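Local atomic coordinates of magnesium and cobalt efflux protein CorC (Neisseria meningitidis serogroup B, PDB entry 3OI8), a protein that probably takes part in magnesium and cobalt transport and binds adenosine through the tandem CBS domains contained in this fragment. Residues 48-53 with 146-151. Numbering follows the deposited sequence.
With ADN (adenosine), chain C.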
ATOM      1  N   SER A  48       6.248 -18.109 -13.331  1.00 25.41           N
ATOM      2  CA  SER A  48       6.249 -19.440 -12.743  1.00 33.68           C
ATOM      3  C   SER A  48       6.104 -19.427 -11.216  1.00 36.69           C
ATOM      4  O   SER A  48       5.940 -20.475 -10.606  1.00 37.50           O
ATOM      5  CB  SER A  48       7.491 -20.236 -13.182  1.00 39.06           C
ATOM      6  OG  SER A  48       8.661 -19.428 -13.164  1.00 39.82           O
ATOM      7  N   ARG A  49       6.138 -18.244 -10.605  1.00 32.66           N
ATOM      8  CA  ARG A  49       6.040 -18.138  -9.143  1.00 30.65           C
ATOM      9  C   ARG A  49       4.780 -17.428  -8.627  1.00 36.39           C
ATOM     10  O   ARG A  49       4.575 -17.320  -7.411  1.00 42.52           O
ATOM     11  CB  ARG A  49       7.278 -17.436  -8.574  1.00 28.40           C
ATOM     12  CG  ARG A  49       8.566 -18.207  -8.801  1.00 37.57           C
ATOM     13  CD  ARG A  49       9.771 -17.468  -8.231  1.00 41.08           C
ATOM     14  NE  ARG A  49      11.017 -18.164  -8.548  1.00 51.40           N
ATOM     15  CZ  ARG A  49      12.229 -17.714  -8.237  1.00 57.65           C
ATOM     16  NH1 ARG A  49      12.370 -16.557  -7.598  1.00 59.66           N
ATOM     17  NH2 ARG A  49      13.300 -18.420  -8.570  1.00 51.91           N
HETATM   18  N   MSE A  50       3.940 -16.931  -9.529  1.00 22.83           N
HETATM   19  CA  MSE A  50       2.726 -16.247  -9.085  1.00 25.60           C
HETATM   20  C   MSE A  50       1.746 -17.240  -8.478  1.00 33.58           C
HETATM   21  O   MSE A  50       1.644 -18.371  -8.946  1.00 25.86           O
HETATM   22  CB  MSE A  50       2.022 -15.593 -10.263  1.00 28.98           C
HETATM   23  CG  MSE A  50       2.881 -14.714 -11.108  1.00 28.67           C
HETATM   24 SE   MSE A  50       1.776 -14.066 -12.555  0.63 30.93          SE
HETATM   25  CE  MSE A  50       1.323 -15.762 -13.391  1.00 44.13           C
ATOM     26  N   ASN A  51       1.004 -16.811  -7.458  1.00 31.29           N
ATOM     27  CA  ASN A  51      -0.098 -17.607  -6.934  1.00 33.51           C
ATOM     28  C   ASN A  51      -1.382 -17.169  -7.625  1.00 33.89           C
ATOM     29  O   ASN A  51      -1.800 -16.019  -7.467  1.00 32.67           O
ATOM     30  CB  ASN A  51      -0.237 -17.431  -5.414  1.00 34.48           C
ATOM     31  CG  ASN A  51       0.914 -18.056  -4.642  1.00 45.28           C
ATOM     32  OD1 ASN A  51       1.477 -17.432  -3.745  1.00 49.72           O
ATOM     33  ND2 ASN A  51       1.265 -19.294  -4.988  1.00 44.66           N
ATOM     34  N   VAL A  52      -1.995 -18.073  -8.395  1.00 26.27           N
ATOM     35  CA  VAL A  52      -3.192 -17.730  -9.170  1.00 25.19           C
ATOM     36  C   VAL A  52      -4.412 -18.578  -8.784  1.00 27.17           C
ATOM     37  O   VAL A  52      -4.282 -19.617  -8.129  1.00 23.88           O
ATOM     38  CB  VAL A  52      -2.939 -17.905 -10.683  1.00 23.45           C
ATOM     39  CG1 VAL A  52      -1.777 -17.018 -11.144  1.00 23.64           C
ATOM     40  CG2 VAL A  52      -2.653 -19.379 -11.009  1.00 26.00           C
ATOM     41  N   LEU A  53      -5.597 -18.146  -9.214  1.00 19.05           N
ATOM     42  CA  LEU A  53      -6.819 -18.931  -9.007  1.00 23.55           C
ATOM     43  C   LEU A  53      -7.371 -19.383 -10.351  1.00 22.48           C
ATOM     44  O   LEU A  53      -7.313 -18.624 -11.323  1.00 20.88           O
ATOM     45  CB  LEU A  53      -7.876 -18.075  -8.301  1.00 22.97           C
ATOM     46  CG  LEU A  53      -7.442 -17.486  -6.950  1.00 30.54           C
ATOM     47  CD1 LEU A  53      -8.505 -16.528  -6.437  1.00 27.57           C
ATOM     48  CD2 LEU A  53      -7.184 -18.599  -5.946  1.00 32.71           C
ATOM     49  N   SER A 146       4.623 -12.371 -18.219  1.00 20.28           N
ATOM     50  CA  SER A 146       5.982 -12.423 -17.673  1.00 28.12           C
ATOM     51  C   SER A 146       5.939 -12.547 -16.159  1.00 26.13           C
ATOM     52  O   SER A 146       6.841 -13.103 -15.547  1.00 25.78           O
ATOM     53  CB  SER A 146       6.774 -11.157 -18.028  1.00 37.64           C
ATOM     54  OG  SER A 146       6.827 -10.959 -19.422  1.00 52.77           O
ATOM     55  N   GLY A 147       4.897 -11.995 -15.552  1.00 21.96           N
ATOM     56  CA  GLY A 147       4.734 -12.086 -14.115  1.00 21.75           C
ATOM     57  C   GLY A 147       3.710 -11.072 -13.648  1.00 23.36           C
ATOM     58  O   GLY A 147       2.823 -10.679 -14.403  1.00 17.44           O
ATOM     59  N   LEU A 148       3.824 -10.655 -12.396  1.00 11.35           N
ATOM     60  CA  LEU A 148       2.908  -9.659 -11.851  1.00 14.69           C
ATOM     61  C   LEU A 148       3.736  -8.696 -11.004  1.00 19.71           C
ATOM     62  O   LEU A 148       4.891  -9.000 -10.660  1.00 21.54           O
ATOM     63  CB  LEU A 148       1.782 -10.328 -11.037  1.00 19.00           C
ATOM     64  CG  LEU A 148       2.119 -11.090  -9.749  1.00 23.94           C
ATOM     65  CD1 LEU A 148       2.403 -10.144  -8.585  1.00 24.70           C
ATOM     66  CD2 LEU A 148       0.965 -12.040  -9.362  1.00 20.76           C
ATOM     67  N   VAL A 149       3.172  -7.532 -10.711  1.00 20.02           N
ATOM     68  CA  VAL A 149       3.857  -6.543  -9.880  1.00 16.22           C
ATOM     69  C   VAL A 149       2.832  -5.862  -8.979  1.00 19.15           C
ATOM     70  O   VAL A 149       1.682  -5.620  -9.401  1.00 19.29           O
ATOM     71  CB  VAL A 149       4.698  -5.525 -10.734  1.00 24.30           C
ATOM     72  CG1 VAL A 149       3.838  -4.811 -11.764  1.00 18.88           C
ATOM     73  CG2 VAL A 149       5.450  -4.525  -9.832  1.00 19.54           C
ATOM     74  N   THR A 150       3.226  -5.602  -7.731  1.00 13.68           N
ATOM     75  CA  THR A 150       2.302  -5.029  -6.760  1.00 13.48           C
ATOM     76  C   THR A 150       2.811  -3.718  -6.146  1.00 18.08           C
ATOM     77  O   THR A 150       4.015  -3.488  -6.036  1.00 21.99           O
ATOM     78  CB  THR A 150       2.016  -6.018  -5.596  1.00 23.18           C
ATOM     79  OG1 THR A 150       3.169  -6.089  -4.751  1.00 24.40           O
ATOM     80  CG2 THR A 150       1.702  -7.430  -6.130  1.00 19.14           C
ATOM     81  N   PHE A 151       1.851  -2.882  -5.763  1.00 27.79           N
ATOM     82  CA  PHE A 151       2.082  -1.622  -5.063  1.00 27.17           C
ATOM     83  C   PHE A 151       2.926  -1.856  -3.820  1.00 30.72           C
ATOM     84  O   PHE A 151       3.959  -1.219  -3.623  1.00 32.22           O
ATOM     85  CB  PHE A 151       0.722  -1.013  -4.693  1.00 29.02           C
ATOM     86  CG  PHE A 151       0.806   0.229  -3.834  1.00 37.70           C
ATOM     87  CD1 PHE A 151       1.185   1.445  -4.384  1.00 30.13           C
ATOM     88  CD2 PHE A 151       0.464   0.181  -2.488  1.00 38.16           C
ATOM     89  CE1 PHE A 151       1.258   2.593  -3.595  1.00 44.09           C
ATOM     90  CE2 PHE A 151       0.529   1.319  -1.695  1.00 47.56           C
ATOM     91  CZ  PHE A 151       0.927   2.530  -2.250  1.00 45.08           C
TER
HETATM   92  O5' ADN C   2       1.679 -11.012  -0.043  1.00 77.59           O
HETATM   93  C5' ADN C   2       2.920 -10.797   0.580  1.00 77.88           C
HETATM   94  C4' ADN C   2       4.043 -10.673  -0.494  1.00 84.07           C
HETATM   95  O4' ADN C   2       3.922 -11.745  -1.476  1.00 82.79           O
HETATM   96  C3' ADN C   2       3.948  -9.330  -1.249  1.00 85.97           C
HETATM   97  O3' ADN C   2       4.921  -8.444  -0.765  1.00 88.85           O
HETATM   98  C2' ADN C   2       4.219  -9.675  -2.693  1.00 83.67           C
HETATM   99  O2' ADN C   2       5.592  -9.535  -2.980  1.00 85.15           O
HETATM  100  C1' ADN C   2       3.864 -11.157  -2.815  1.00 79.19           C
HETATM  101  N9  ADN C   2       2.536 -11.354  -3.394  1.00 68.45           N
HETATM  102  C8  ADN C   2       1.263 -10.582  -3.078  1.00 61.71           C
HETATM  103  N7  ADN C   2       0.153 -11.191  -3.892  1.00 58.33           N
HETATM  104  C5  ADN C   2       0.747 -12.353  -4.706  1.00 59.85           C
HETATM  105  C6  ADN C   2       0.108 -13.358  -5.713  1.00 46.99           C
HETATM  106  N6  ADN C   2      -1.329 -13.299  -5.979  1.00 29.86           N
HETATM  107  N1  ADN C   2       0.940 -14.375  -6.344  1.00 48.94           N
HETATM  108  C2  ADN C   2       2.425 -14.469  -6.029  1.00 52.25           C
HETATM  109  N3  ADN C   2       3.053 -13.486  -5.039  1.00 55.88           N
HETATM  110  C4  ADN C   2       2.207 -12.449  -4.394  1.00 63.11           C
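Met50 sets its CG anti to its own carbonyl carbon (chi1 -52°), which carries CG to Leu148 CD2, and a bend at chi3 turns the chain end; Leu148 places CG between its backbone N and carbonyl carbon (chi1 65°), and the two side chains lie alongside each other, pointing opposite ways. They meet where the paired CBS domains join: segment 48-53, in the connection between strands 45-46 and 53-54, lies beside strand 145-150. Met50 CG packs against Leu148 CD2 at 3.7 Å, and the SE atom of Met50, which is built as selenomethionine, lies 3.7 Å from Gly147 C. A long flexible side chain suits this reach onto the strand. Gly147 occupies a classic beta bulge with Ser146, both facing Val138; its backbone shape would crowd a side chain against Ser146 O.

Met50 and Leu148 also line the adenosine pocket. Branched Leu148 brings CD2 to 3.8 Å from adenosine N1, and it also touches Pro75 and Met135. Asn51 reads the adenine with its backbone: adenosine N6 donates to Asn51 O at 3.1 Å. Asn51 OD1 bonds His71 NE2, probably helping to orient His71, whose ND1 also bonds adenosine. The shorter adenine bond runs from Asn51 N to adenosine N1, 2.7 Å long with an N-H...N angle of 159°.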